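PDB 3NRG: TetR family transcriptional regulator from Chloroflexus aurantiacus, which probably binds regulatory DNA sequences as a transcription factor, as members of the TetR family generally do. Local coordinates for residues Glu5-Leu10 and Gln52-Lys57; Ala89-Leu94 and Ala136-Leu141; Val97-Gln102 and Thr169-His174. One frame throughout, in Å; residues are numbered along the deposited sequence.

Contact 1: Glu5-Leu10 and Gln52-Lys57; sequences ETFFNL and QYFADK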
loop_
_atom_site.group_PDB
_atom_site.type_symbol
_atom_site.label_atom_id
_atom_site.label_comp_id
_atom_site.label_asym_id
_atom_site.label_seq_id
_atom_site.Cartn_x
_atom_site.Cartn_y
_atom_site.Cartn_z
ATOM N N GLU A 5 -9.967 -0.437 -25.168
ATOM C CA GLU A 5 -11.412 -0.380 -24.983
ATOM C C GLU A 5 -12.013 -1.789 -25.000
ATOM O O GLU A 5 -13.073 -2.005 -24.421
ATOM C CB GLU A 5 -12.059 0.513 -26.048
ATOM C CG GLU A 5 -12.896 1.638 -25.463
ATOM C CD GLU A 5 -12.145 2.614 -24.579
ATOM O OE1 GLU A 5 -11.388 3.449 -25.124
ATOM O OE2 GLU A 5 -12.298 2.534 -23.342
ATOM N N THR A 6 -11.288 -2.765 -25.603
ATOM C CA THR A 6 -11.690 -4.174 -25.631
ATOM C C THR A 6 -11.687 -4.739 -24.203
ATOM O O THR A 6 -12.603 -5.471 -23.831
ATOM C CB THR A 6 -10.763 -4.977 -26.570
ATOM O OG1 THR A 6 -10.626 -4.282 -27.814
ATOM C CG2 THR A 6 -11.268 -6.397 -26.819
ATOM N N PHE A 7 -10.670 -4.352 -23.395
ATOM C CA PHE A 7 -10.555 -4.747 -21.987
ATOM C C PHE A 7 -11.696 -4.161 -21.175
ATOM O O PHE A 7 -12.307 -4.873 -20.378
ATOM C CB PHE A 7 -9.194 -4.302 -21.404
ATOM C CG PHE A 7 -9.067 -4.451 -19.898
ATOM C CD1 PHE A 7 -8.858 -5.700 -19.318
ATOM C CD2 PHE A 7 -9.137 -3.338 -19.063
ATOM C CE1 PHE A 7 -8.764 -5.838 -17.927
ATOM C CE2 PHE A 7 -9.040 -3.479 -17.673
ATOM C CZ PHE A 7 -8.851 -4.726 -17.115
ATOM N N PHE A 8 -11.990 -2.859 -21.377
ATOM C CA PHE A 8 -13.053 -2.168 -20.642
ATOM C C PHE A 8 -14.447 -2.621 -21.060
ATOM O O PHE A 8 -15.368 -2.575 -20.244
ATOM C CB PHE A 8 -12.914 -0.644 -20.776
ATOM C CG PHE A 8 -11.671 -0.061 -20.147
ATOM C CD1 PHE A 8 -11.398 -0.251 -18.795
ATOM C CD2 PHE A 8 -10.818 0.752 -20.882
ATOM C CE1 PHE A 8 -10.254 0.299 -18.211
ATOM C CE2 PHE A 8 -9.688 1.324 -20.289
ATOM C CZ PHE A 8 -9.418 1.101 -18.955
ATOM N N ASN A 9 -14.608 -3.068 -22.329
ATOM C CA ASN A 9 -15.902 -3.529 -22.842
ATOM C C ASN A 9 -16.166 -5.020 -22.572
ATOM O O ASN A 9 -17.185 -5.553 -23.021
ATOM C CB ASN A 9 -16.066 -3.186 -24.322
ATOM C CG ASN A 9 -16.388 -1.729 -24.571
ATOM O OD1 ASN A 9 -17.453 -1.221 -24.187
ATOM N ND2 ASN A 9 -15.500 -1.036 -25.262
ATOM N N LEU A 10 -15.274 -5.678 -21.794
ATOM C CA LEU A 10 -15.445 -7.080 -21.400
ATOM C C LEU A 10 -16.625 -7.223 -20.432
ATOM O O LEU A 10 -16.836 -6.338 -19.596
ATOM C CB LEU A 10 -14.174 -7.598 -20.696
ATOM C CG LEU A 10 -13.011 -8.028 -21.570
ATOM C CD1 LEU A 10 -11.773 -8.251 -20.728
ATOM C CD2 LEU A 10 -13.343 -9.297 -22.352
ATOM N N GLN A 52 -4.627 -7.883 -26.649
ATOM C CA GLN A 52 -5.904 -7.318 -27.074
ATOM C C GLN A 52 -6.511 -6.489 -25.932
ATOM O O GLN A 52 -7.472 -5.751 -26.152
ATOM C CB GLN A 52 -6.872 -8.429 -27.496
ATOM C CG GLN A 52 -6.526 -9.051 -28.841
ATOM C CD GLN A 52 -7.537 -10.086 -29.268
ATOM O OE1 GLN A 52 -8.752 -9.866 -29.219
ATOM N NE2 GLN A 52 -7.055 -11.215 -29.753
ATOM N N TYR A 53 -5.931 -6.607 -24.709
ATOM C CA TYR A 53 -6.394 -5.890 -23.524
ATOM C C TYR A 53 -5.387 -4.828 -23.078
ATOM O O TYR A 53 -5.786 -3.768 -22.594
ATOM C CB TYR A 53 -6.694 -6.872 -22.380
ATOM C CG TYR A 53 -7.575 -8.027 -22.800
ATOM C CD1 TYR A 53 -8.874 -7.813 -23.254
ATOM C CD2 TYR A 53 -7.125 -9.339 -22.713
ATOM C CE1 TYR A 53 -9.687 -8.873 -23.651
ATOM C CE2 TYR A 53 -7.934 -10.410 -23.092
ATOM C CZ TYR A 53 -9.217 -10.173 -23.559
ATOM O OH TYR A 53 -10.018 -11.222 -23.940
ATOM N N PHE A 54 -4.082 -5.114 -23.239
ATOM C CA PHE A 54 -3.000 -4.190 -22.881
ATOM C C PHE A 54 -1.940 -4.194 -23.989
ATOM O O PHE A 54 -1.526 -5.265 -24.425
ATOM C CB PHE A 54 -2.367 -4.583 -21.526
ATOM C CG PHE A 54 -3.348 -4.691 -20.382
ATOM C CD1 PHE A 54 -3.703 -3.571 -19.638
ATOM C CD2 PHE A 54 -3.923 -5.915 -20.048
ATOM C CE1 PHE A 54 -4.612 -3.672 -18.582
ATOM C CE2 PHE A 54 -4.839 -6.012 -18.997
ATOM C CZ PHE A 54 -5.171 -4.892 -18.268
ATOM N N ALA A 55 -1.514 -3.001 -24.457
ATOM C CA ALA A 55 -0.509 -2.890 -25.528
ATOM C C ALA A 55 0.789 -3.645 -25.183
ATOM O O ALA A 55 1.365 -4.307 -26.050
ATOM C CB ALA A 55 -0.208 -1.429 -25.823
ATOM N N ASP A 56 1.221 -3.572 -23.909
ATOM C CA ASP A 56 2.411 -4.273 -23.415
ATOM C C ASP A 56 2.300 -4.532 -21.897
ATOM O O ASP A 56 1.301 -4.154 -21.284
ATOM C CB ASP A 56 3.706 -3.482 -23.758
ATOM C CG ASP A 56 3.728 -2.023 -23.299
ATOM O OD1 ASP A 56 2.867 -1.643 -22.469
ATOM O OD2 ASP A 56 4.617 -1.271 -23.754
ATOM N N LYS A 57 3.326 -5.174 -21.300
ATOM C CA LYS A 57 3.363 -5.471 -19.861
ATOM C C LYS A 57 3.382 -4.169 -19.030
ATOM O O LYS A 57 2.737 -4.103 -17.983
ATOM C CB LYS A 57 4.581 -6.356 -19.531
ATOM C CG LYS A 57 4.603 -6.890 -18.095
ATOM C CD LYS A 57 5.589 -8.061 -17.920
ATOM C CE LYS A 57 7.042 -7.653 -18.025
ATOM N NZ LYS A 57 7.951 -8.798 -17.764
#

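Contact 2: Ala89-Leu94 and Ala136-Leu141; sequences AYLRWL and AYFKQL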
loop_
_atom_site.group_PDB
_atom_site.type_symbol
_atom_site.label_atom_id
_atom_site.label_comp_id
_atom_site.label_asym_id
_atom_site.label_seq_id
_atom_site.Cartn_x
_atom_site.Cartn_y
_atom_site.Cartn_z
ATOM N N ALA A 89 -1.948 11.143 18.108
ATOM C CA ALA A 89 -3.261 10.508 18.060
ATOM C C ALA A 89 -3.698 10.362 16.597
ATOM O O ALA A 89 -4.297 9.345 16.232
ATOM C CB ALA A 89 -4.269 11.331 18.833
ATOM N N TYR A 90 -3.319 11.343 15.743
ATOM C CA TYR A 90 -3.584 11.292 14.308
ATOM C C TYR A 90 -2.719 10.230 13.632
ATOM O O TYR A 90 -3.216 9.490 12.786
ATOM C CB TYR A 90 -3.364 12.672 13.653
ATOM C CG TYR A 90 -3.372 12.628 12.137
ATOM C CD1 TYR A 90 -4.549 12.391 11.433
ATOM C CD2 TYR A 90 -2.199 12.802 11.408
ATOM C CE1 TYR A 90 -4.554 12.302 10.043
ATOM C CE2 TYR A 90 -2.194 12.727 10.017
ATOM C CZ TYR A 90 -3.376 12.485 9.339
ATOM O OH TYR A 90 -3.374 12.412 7.975
ATOM N N LEU A 91 -1.420 10.154 14.004
ATOM C CA LEU A 91 -0.489 9.171 13.448
ATOM C C LEU A 91 -0.931 7.740 13.737
ATOM O O LEU A 91 -0.778 6.872 12.877
ATOM C CB LEU A 91 0.943 9.411 13.956
ATOM C CG LEU A 91 1.707 10.588 13.313
ATOM C CD1 LEU A 91 2.989 10.852 14.042
ATOM C CD2 LEU A 91 1.996 10.326 11.844
ATOM N N ARG A 92 -1.530 7.502 14.923
ATOM C CA ARG A 92 -2.073 6.189 15.293
ATOM C C ARG A 92 -3.249 5.835 14.371
ATOM O O ARG A 92 -3.354 4.694 13.925
ATOM C CB ARG A 92 -2.511 6.175 16.778
ATOM C CG ARG A 92 -2.885 4.786 17.312
ATOM C CD ARG A 92 -4.377 4.501 17.185
ATOM N NE ARG A 92 -4.681 3.082 17.379
ATOM C CZ ARG A 92 -5.058 2.551 18.538
ATOM N NH1 ARG A 92 -5.183 3.316 19.617
ATOM N NH2 ARG A 92 -5.318 1.254 18.625
ATOM N N TRP A 93 -4.124 6.824 14.082
ATOM C CA TRP A 93 -5.247 6.652 13.170
ATOM C C TRP A 93 -4.738 6.354 11.747
ATOM O O TRP A 93 -5.223 5.423 11.107
ATOM C CB TRP A 93 -6.142 7.913 13.175
ATOM C CG TRP A 93 -7.294 7.855 12.208
ATOM C CD1 TRP A 93 -8.550 7.383 12.454
ATOM C CD2 TRP A 93 -7.294 8.308 10.844
ATOM N NE1 TRP A 93 -9.330 7.499 11.326
ATOM C CE2 TRP A 93 -8.583 8.058 10.320
ATOM C CE3 TRP A 93 -6.327 8.905 10.011
ATOM C CZ2 TRP A 93 -8.926 8.364 8.996
ATOM C CZ3 TRP A 93 -6.668 9.209 8.702
ATOM C CH2 TRP A 93 -7.955 8.945 8.208
ATOM N N LEU A 94 -3.740 7.133 11.270
ATOM C CA LEU A 94 -3.163 6.976 9.931
ATOM C C LEU A 94 -2.415 5.636 9.781
ATOM O O LEU A 94 -2.449 5.025 8.707
ATOM C CB LEU A 94 -2.230 8.156 9.615
ATOM C CG LEU A 94 -1.744 8.278 8.162
ATOM C CD1 LEU A 94 -2.914 8.618 7.203
ATOM C CD2 LEU A 94 -0.633 9.317 8.053
ATOM N N ALA A 136 7.472 12.960 2.347
ATOM C CA ALA A 136 7.218 14.397 2.228
ATOM C C ALA A 136 6.073 14.846 3.138
ATOM O O ALA A 136 6.145 15.939 3.716
ATOM C CB ALA A 136 6.915 14.759 0.781
ATOM N N TYR A 137 5.028 13.997 3.290
ATOM C CA TYR A 137 3.885 14.303 4.160
ATOM C C TYR A 137 4.291 14.287 5.645
ATOM O O TYR A 137 3.934 15.207 6.384
ATOM C CB TYR A 137 2.714 13.336 3.889
ATOM C CG TYR A 137 1.471 13.634 4.707
ATOM C CD1 TYR A 137 0.722 14.789 4.482
ATOM C CD2 TYR A 137 1.008 12.734 5.666
ATOM C CE1 TYR A 137 -0.422 15.067 5.228
ATOM C CE2 TYR A 137 -0.147 12.992 6.406
ATOM C CZ TYR A 137 -0.851 14.168 6.193
ATOM O OH TYR A 137 -1.988 14.426 6.916
ATOM N N PHE A 138 5.078 13.265 6.068
ATOM C CA PHE A 138 5.570 13.168 7.441
ATOM C C PHE A 138 6.476 14.338 7.796
ATOM O O PHE A 138 6.367 14.877 8.896
ATOM C CB PHE A 138 6.293 11.833 7.683
ATOM C CG PHE A 138 5.400 10.615 7.628
ATOM C CD1 PHE A 138 4.283 10.511 8.452
ATOM C CD2 PHE A 138 5.729 9.530 6.829
ATOM C CE1 PHE A 138 3.470 9.376 8.416
ATOM C CE2 PHE A 138 4.914 8.396 6.791
ATOM C CZ PHE A 138 3.792 8.325 7.586
ATOM N N LYS A 139 7.343 14.767 6.848
ATOM C CA LYS A 139 8.241 15.917 7.047
ATOM C C LYS A 139 7.429 17.194 7.300
ATOM O O LYS A 139 7.764 17.966 8.197
ATOM C CB LYS A 139 9.179 16.092 5.839
ATOM C CG LYS A 139 10.370 17.002 6.117
ATOM C CD LYS A 139 11.242 17.178 4.888
ATOM C CE LYS A 139 12.356 18.160 5.135
ATOM N NZ LYS A 139 13.207 18.336 3.934
ATOM N N GLN A 140 6.323 17.374 6.548
ATOM C CA GLN A 140 5.412 18.511 6.708
ATOM C C GLN A 140 4.771 18.491 8.110
ATOM O O GLN A 140 4.725 19.528 8.769
ATOM C CB GLN A 140 4.327 18.482 5.610
ATOM C CG GLN A 140 3.444 19.733 5.555
ATOM C CD GLN A 140 2.298 19.590 4.564
ATOM O OE1 GLN A 140 2.412 18.936 3.514
ATOM N NE2 GLN A 140 1.179 20.239 4.857
ATOM N N LEU A 141 4.328 17.294 8.580
ATOM C CA LEU A 141 3.715 17.130 9.914
ATOM C C LEU A 141 4.708 17.422 11.034
ATOM O O LEU A 141 4.340 18.065 12.020
ATOM C CB LEU A 141 3.135 15.712 10.095
ATOM C CG LEU A 141 1.948 15.318 9.212
ATOM C CD1 LEU A 141 1.572 13.880 9.445
ATOM C CD2 LEU A 141 0.743 16.199 9.475
#

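Contact 3: Val97-Gln102 and Thr169-His174; sequences VGIQFQ and TELGNH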
loop_
_atom_site.group_PDB
_atom_site.type_symbol
_atom_site.label_atom_id
_atom_site.label_comp_id
_atom_site.label_asym_id
_atom_site.label_seq_id
_atom_site.Cartn_x
_atom_site.Cartn_y
_atom_site.Cartn_z
ATOM N N VAL A 97 -5.205 2.947 9.498
ATOM C CA VAL A 97 -5.798 2.994 8.154
ATOM C C VAL A 97 -4.897 2.276 7.125
ATOM O O VAL A 97 -5.375 1.418 6.377
ATOM C CB VAL A 97 -6.123 4.455 7.725
ATOM C CG1 VAL A 97 -6.415 4.542 6.229
ATOM C CG2 VAL A 97 -7.289 5.014 8.534
ATOM N N GLY A 98 -3.606 2.620 7.124
ATOM C CA GLY A 98 -2.620 2.022 6.227
ATOM C C GLY A 98 -2.554 0.514 6.346
ATOM O O GLY A 98 -2.495 -0.191 5.336
ATOM N N ILE A 99 -2.610 0.010 7.587
ATOM C CA ILE A 99 -2.594 -1.421 7.888
ATOM C C ILE A 99 -3.927 -2.095 7.457
ATOM O O ILE A 99 -3.904 -3.194 6.892
ATOM C CB ILE A 99 -2.245 -1.636 9.397
ATOM C CG1 ILE A 99 -0.747 -1.269 9.668
ATOM C CG2 ILE A 99 -2.550 -3.064 9.849
ATOM C CD1 ILE A 99 -0.393 -0.943 11.153
ATOM N N GLN A 100 -5.075 -1.407 7.675
ATOM C CA GLN A 100 -6.388 -1.942 7.291
ATOM C C GLN A 100 -6.535 -2.045 5.771
ATOM O O GLN A 100 -7.095 -3.025 5.279
ATOM C CB GLN A 100 -7.534 -1.113 7.897
ATOM C CG GLN A 100 -7.725 -1.304 9.409
ATOM C CD GLN A 100 -8.077 -2.726 9.783
ATOM O OE1 GLN A 100 -7.224 -3.503 10.229
ATOM N NE2 GLN A 100 -9.348 -3.090 9.627
ATOM N N PHE A 101 -5.992 -1.056 5.024
ATOM C CA PHE A 101 -6.022 -1.073 3.559
ATOM C C PHE A 101 -5.195 -2.245 3.006
ATOM O O PHE A 101 -5.584 -2.863 2.012
ATOM C CB PHE A 101 -5.521 0.270 2.971
ATOM C CG PHE A 101 -5.456 0.259 1.461
ATOM C CD1 PHE A 101 -6.620 0.309 0.698
ATOM C CD2 PHE A 101 -4.244 0.092 0.802
ATOM C CE1 PHE A 101 -6.569 0.188 -0.694
ATOM C CE2 PHE A 101 -4.194 -0.008 -0.592
ATOM C CZ PHE A 101 -5.356 0.048 -1.331
ATOM N N GLN A 102 -4.048 -2.534 3.648
ATOM C CA GLN A 102 -3.170 -3.635 3.277
ATOM C C GLN A 102 -3.875 -4.997 3.485
ATOM O O GLN A 102 -3.805 -5.860 2.618
ATOM C CB GLN A 102 -1.867 -3.571 4.095
ATOM C CG GLN A 102 -0.801 -4.559 3.620
ATOM C CD GLN A 102 0.341 -4.714 4.593
ATOM O OE1 GLN A 102 0.776 -3.756 5.253
ATOM N NE2 GLN A 102 0.894 -5.920 4.653
ATOM N N THR A 169 5.793 1.948 6.601
ATOM C CA THR A 169 5.965 1.097 5.429
ATOM C C THR A 169 6.067 -0.389 5.804
ATOM O O THR A 169 5.559 -1.240 5.067
ATOM C CB THR A 169 7.196 1.575 4.628
ATOM O OG1 THR A 169 6.952 2.901 4.166
ATOM C CG2 THR A 169 7.524 0.676 3.454
ATOM N N GLU A 170 6.726 -0.701 6.940
ATOM C CA GLU A 170 7.035 -2.081 7.299
ATOM C C GLU A 170 6.174 -2.717 8.395
ATOM O O GLU A 170 6.219 -3.943 8.544
ATOM C CB GLU A 170 8.527 -2.221 7.644
ATOM C CG GLU A 170 9.468 -1.804 6.525
ATOM C CD GLU A 170 9.532 -2.726 5.320
ATOM O OE1 GLU A 170 9.050 -3.879 5.411
ATOM O OE2 GLU A 170 10.108 -2.304 4.293
ATOM N N LEU A 171 5.425 -1.912 9.191
ATOM C CA LEU A 171 4.655 -2.476 10.309
ATOM C C LEU A 171 3.663 -3.580 9.921
ATOM O O LEU A 171 3.666 -4.632 10.547
ATOM C CB LEU A 171 3.990 -1.396 11.182
ATOM C CG LEU A 171 3.376 -1.907 12.516
ATOM C CD1 LEU A 171 4.414 -2.693 13.353
ATOM C CD2 LEU A 171 2.784 -0.772 13.322
ATOM N N GLY A 172 2.864 -3.341 8.881
ATOM C CA GLY A 172 1.870 -4.298 8.398
ATOM C C GLY A 172 2.443 -5.668 8.113
ATOM O O GLY A 172 1.913 -6.676 8.588
ATOM N N ASN A 173 3.568 -5.711 7.380
ATOM C CA ASN A 173 4.261 -6.959 7.054
ATOM C C ASN A 173 4.749 -7.665 8.309
ATOM O O ASN A 173 4.672 -8.895 8.393
ATOM C CB ASN A 173 5.431 -6.696 6.097
ATOM C CG ASN A 173 5.016 -6.138 4.753
ATOM O OD1 ASN A 173 3.988 -6.525 4.171
ATOM N ND2 ASN A 173 5.836 -5.248 4.206
ATOM N N HIS A 174 5.228 -6.890 9.301
ATOM C CA HIS A 174 5.712 -7.448 10.560
ATOM C C HIS A 174 4.579 -8.044 11.395
ATOM O O HIS A 174 4.753 -9.111 11.988
ATOM C CB HIS A 174 6.491 -6.402 11.363
ATOM C CG HIS A 174 7.137 -6.968 12.586
ATOM N ND1 HIS A 174 8.154 -7.908 12.497
ATOM C CD2 HIS A 174 6.865 -6.740 13.890
ATOM C CE1 HIS A 174 8.476 -8.206 13.742
ATOM N NE2 HIS A 174 7.737 -7.519 14.615
HETATM O O HOH W 1 3.875 -3.227 5.660
#

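Contact 1: Glu5-Leu10 and Gln52-Lys57
Phe7 meets both Tyr53 and Phe54. Its CB lies against the backbone O of Tyr53 and, at 3.7 Å, against Tyr53 CB. With CG anti to the backbone N (chi1 170°), the ring then runs on past Tyr53 CB, which CD1 touches, to Phe54. Phe7 CE1 stands 3.7 Å from Phe54 CZ, the tip Phe7 CZ is 3.9 Å from that atom, and Phe7 CE2 is the most distant of the three at 4.2 Å. Phe54 CZ thus sits over the centre of one Phe7 face, the two ring planes inclined at 47°. Replacing Phe7 by an alanine would probably leave Phe54 CZ without the ring face it packs on and open a gap beside Tyr53 CB. Leu10 crosses Tyr53 at about a right angle, its CD1 3.6 Å from Tyr53 CE1, while Thr6 CB rests 3.4 Å from Gln52 O. The short helix 5-8 is laid over the end of the predicted helix-turn-helix motif and the loop leading into helix 57-78. Helix 12-28 packs on the cluster through Leu18 and Arg15 against Phe7 and Leu22 against Phe54, and Tyr63 of helix 57-78 meets the Phe7 ring edge-to-face.

Contact 2: Ala89-Leu94 and Ala136-Leu141
Tyr90 and Tyr137 reach toward each other from opposite helices and meet at their hydroxyls, with OH to OH at 2.7 Å, a hydrogen bond in which either may be the donor. Both rings project because CG points opposite the backbone N in each (chi1 169° in Tyr90, -177° in Tyr137). The two segments run antiparallel at 164°, their axes 13.0 Å apart, so the space between them is bridged by long side chains and not by backbone. Leu141 fills the notch between the tyrosines: its CD1 comes up to the edge of the Tyr90 ring, in plane, 4.0 Å from CE2, while its CG lies over one face of Tyr137, one turn earlier in the same helix, offset toward the rim. From the other helix, Leu94 CD2 sits between two rings, 4.1 Å from Tyr137 CE2 at that ring's edge and as far from Phe138 CE1, to which it stands obliquely. Leu91 completes the row, its CD2 3.9 Å from Phe138 CE1 and close to the plane of the phenylalanine ring. Helix 157-179 covers Leu91 and Phe138 through Leu164 and Phe168, and Ile207 of helix 196-214 also reaches Leu91. The chemistry is graded across the interface: methyl groups and ring edges fill the layer next to helix 157-179, whereas in the partly exposed tyrosine pair one hydroxyl gives its proton to the other, a directional link in contacts otherwise set by shape.

Contact 3: Val97-Gln102 and Thr169-His174
The amides of Gln102 and Asn173 are the flat groups here, and they cross at about a right angle as side chains, with their planes 61° apart. Gln102 NE2 comes 3.2 Å from Asn173 OD1. The other branch, Gln102 OE1, lies 3.4 Å from Gly172 CA and also accepts a bond from a water at 3.2 Å. Gln102 arrives there fully stretched, its CG turned away from the backbone N (chi1 -171°) and the chain extended beyond it, which carries the amide across to the partner helix. The water donates a second bond to Thr169 O, 2.7 Å away, and accepts one from Asn173 N at 3.0 Å. It therefore fills in between a carbonyl and an amide one turn apart, where helix 157-179 is kinked, the N of Gly172 and of Asn173 having no bond to the turn before. Gly172 forms the hollow that receives the glutamine: a CB here would probably collide with Gln102 OE1 as the amide now lies. Beside the polar group lies an apolar one, where Ile99 CD1 stands 3.9 Å from Leu171 CD2. Ile99 CG1 rests near Gly172 CA. Helix 196-214 covers this side, its Ile203 touching both Ile99 and Leu171, while Tyr113 of helix 106-114 packs on Asn173. The segments cross at -51°, and their closest alpha carbons, those of Ile99 and Gly172, are 5.3 Å apart. Chemically, the contact divides in two: hydrocarbon packing on one flank, and on the other a water that bridges Thr169 O and Asn173 N and also donates to Gln102 OE1, within a largely buried interface.

In the fold
From the N terminus, contact 1 closes first, folding the start of the chain back over the end of the predicted helix-turn-helix region and enclosing helices 12-28 and 36-43. It is complete before either of the others opens. Helix 57-78 then leads on to helix 87-104, which contributes a segment to both remaining contacts. Contact 2 joins its first half to helix 124-147, and contact 3 its second half to helix 157-179; the segments alternate along the chain, so the two loops cross, with centres 14 Å apart. Together they tie three helices of the C-terminal domain, while contact 1, about 17 Å from contact 3 between nearest atoms, belongs to the N-terminal part.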